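Local coordinates for endoglucanase (Cryptopygus antarcticus, PDB 5H4U), which hydrolyses internal beta-1,4-glucosidic linkages in cellulose, lichenan and cereal beta-glucans, releasing mainly cellobiose, cellotriose and cellotetraose from carboxymethylcellulose, at residues A[139-144]-A[192-197]. Sequence-based numbering, arbitrary orientation.
Sequences LMIPGG and GWFKNA
Phe194 meets Leu139 and Ile141 in a small, purely apolar contact on the double-psi beta-barrel of this family 45 glycoside hydrolase, where Phe194, from the loop between helix 184-191 and strand 201-207, reaches the end of strand 135-140 and the residue just beyond it. On the leucine it is one branch that touches: CD2 of Leu139 reaches CE1 of Phe194 at 3.5 Å and CZ of Phe194 at 4.0 Å, approaching the ring obliquely. Ile141 comes in differently. Its CD1 sits over one face of the Phe194 ring, 4.1 Å above the plane and nearer the ring's perimeter than its centre, with CZ of Phe194 the nearest ring atom at 4.2 Å. The outer end of the phenyl group therefore bears on two methyls, one from each of two residues separated by Met140.

With CG of Phe194 anti to the backbone N (chi1 -168°), the ring reaches out from its loop to Leu139 and Ile141, and the backbones stay well apart: the CA atoms of Ile141 and Phe194 are 10.0 Å from each other. No hydrogen bond joins the two segments, and all three touching residues are buried. Trp189 of helix 184-191 also packs on both Phe194 and Ile141, joining the helix to the same apolar cluster, while Leu139 also touches Thr24 of the paired strand 19-27 and Met121 of strand 120-128.

Strand 135-140 also carries Asp138, the probable proton donor, whose side chain is about 6 Å from that of Leu139. Beyond Ile141 the chain reverses in a type II beta turn, with Gly143 at a positive phi of 98°, and the turn is closed by Gly144 N donating to Ile141 O at 3.0 Å. In the loop that carries Phe194, Ala197 N donates to Phe194 O at 3.1 Å.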
loop_
_atom_site.group_PDB
_atom_site.type_symbol
_atom_site.label_atom_id
_atom_site.label_comp_id
_atom_site.label_asym_id
_atom_site.label_seq_id
_atom_site.Cartn_x
_atom_site.Cartn_y
_atom_site.Cartn_z
ATOM N N LEU A 139 -0.989 1.966 5.071
ATOM C CA LEU A 139 -1.038 2.623 3.771
ATOM C C LEU A 139 0.321 2.565 3.088
ATOM O O LEU A 139 1.352 2.864 3.691
ATOM C CB LEU A 139 -1.510 4.081 3.913
ATOM C CG LEU A 139 -2.952 4.411 4.340
ATOM C CD1 LEU A 139 -3.419 3.629 5.538
ATOM C CD2 LEU A 139 -3.119 5.886 4.623
ATOM N N MET A 140 0.310 2.247 1.805
ATOM C CA MET A 140 1.548 2.133 1.045
ATOM C C MET A 140 1.945 3.522 0.545
ATOM O O MET A 140 1.371 4.047 -0.407
ATOM C CB MET A 140 1.364 1.129 -0.085
ATOM C CG MET A 140 1.579 -0.293 0.384
ATOM S SD MET A 140 1.160 -1.614 -0.786
ATOM C CE MET A 140 2.695 -1.723 -1.692
ATOM N N ILE A 141 2.936 4.128 1.196
ATOM C CA ILE A 141 3.390 5.474 0.866
ATOM C C ILE A 141 4.906 5.490 0.704
ATOM O O ILE A 141 5.629 5.217 1.662
ATOM C CB ILE A 141 2.954 6.482 1.938
ATOM C CG1 ILE A 141 1.461 6.284 2.224
ATOM C CG2 ILE A 141 3.189 7.877 1.443
ATOM C CD1 ILE A 141 0.971 6.921 3.477
ATOM N N PRO A 142 5.436 5.811 -0.476
ATOM C CA PRO A 142 6.893 5.854 -0.651
ATOM C C PRO A 142 7.531 6.853 0.297
ATOM O O PRO A 142 7.146 8.022 0.354
ATOM C CB PRO A 142 7.053 6.284 -2.110
ATOM C CG PRO A 142 5.790 5.921 -2.748
ATOM C CD PRO A 142 4.734 6.100 -1.728
ATOM N N GLY A 143 8.469 6.367 1.097
ATOM C CA GLY A 143 9.138 7.211 2.045
ATOM C C GLY A 143 8.584 7.137 3.444
ATOM O O GLY A 143 9.134 7.790 4.334
ATOM N N GLY A 144 7.470 6.423 3.652
ATOM C CA GLY A 144 6.900 6.298 4.976
ATOM C C GLY A 144 7.526 5.267 5.888
ATOM O O GLY A 144 6.994 5.050 6.980
ATOM N N GLY A 192 1.231 16.533 1.057
ATOM C CA GLY A 192 0.266 17.471 0.524
ATOM C C GLY A 192 -1.157 17.116 0.897
ATOM O O GLY A 192 -1.694 17.643 1.876
ATOM N N TRP A 193 -1.741 16.146 0.193
ATOM C CA TRP A 193 -3.116 15.754 0.480
ATOM C C TRP A 193 -3.216 15.066 1.831
ATOM O O TRP A 193 -4.184 15.271 2.575
ATOM C CB TRP A 193 -3.612 14.823 -0.621
ATOM C CG TRP A 193 -5.053 14.359 -0.522
ATOM C CD1 TRP A 193 -6.105 14.822 -1.259
ATOM C CD2 TRP A 193 -5.590 13.322 0.318
ATOM N NE1 TRP A 193 -7.253 14.152 -0.932
ATOM C CE2 TRP A 193 -6.972 13.234 0.042
ATOM C CE3 TRP A 193 -5.041 12.474 1.286
ATOM C CZ2 TRP A 193 -7.813 12.336 0.693
ATOM C CZ3 TRP A 193 -5.874 11.597 1.940
ATOM C CH2 TRP A 193 -7.250 11.527 1.635
ATOM N N PHE A 194 -2.215 14.245 2.160
ATOM C CA PHE A 194 -2.164 13.458 3.381
ATOM C C PHE A 194 -1.673 14.265 4.576
ATOM O O PHE A 194 -1.853 13.835 5.711
ATOM C CB PHE A 194 -1.258 12.253 3.125
ATOM C CG PHE A 194 -1.315 11.177 4.170
ATOM C CD1 PHE A 194 -2.348 10.242 4.180
ATOM C CD2 PHE A 194 -0.322 11.078 5.124
ATOM C CE1 PHE A 194 -2.383 9.232 5.121
ATOM C CE2 PHE A 194 -0.369 10.077 6.073
ATOM C CZ PHE A 194 -1.405 9.143 6.062
ATOM N N LYS A 195 -1.040 15.416 4.336
ATOM C CA LYS A 195 -0.681 16.400 5.365
ATOM C C LYS A 195 0.288 15.857 6.394
ATOM O O LYS A 195 0.341 16.363 7.513
ATOM C CB LYS A 195 -1.913 16.954 6.070
ATOM C CG LYS A 195 -2.604 18.008 5.267
ATOM C CD LYS A 195 -3.872 18.506 5.926
ATOM C CE LYS A 195 -4.759 19.167 4.912
ATOM N NZ LYS A 195 -6.016 19.578 5.522
ATOM N N ASN A 196 1.073 14.849 6.019
ATOM C CA ASN A 196 1.980 14.152 6.929
ATOM C C ASN A 196 1.297 13.762 8.240
ATOM O O ASN A 196 1.935 13.666 9.288
ATOM C CB ASN A 196 3.215 15.011 7.170
ATOM C CG ASN A 196 4.339 14.250 7.822
ATOM O OD1 ASN A 196 4.433 13.016 7.707
ATOM N ND2 ASN A 196 5.227 14.983 8.478
ATOM N N ALA A 197 0.012 13.435 8.156
ATOM C CA ALA A 197 -0.735 12.918 9.290
ATOM C C ALA A 197 -0.016 11.726 9.879
ATOM O O ALA A 197 0.538 10.899 9.151
ATOM C CB ALA A 197 -2.137 12.499 8.857
#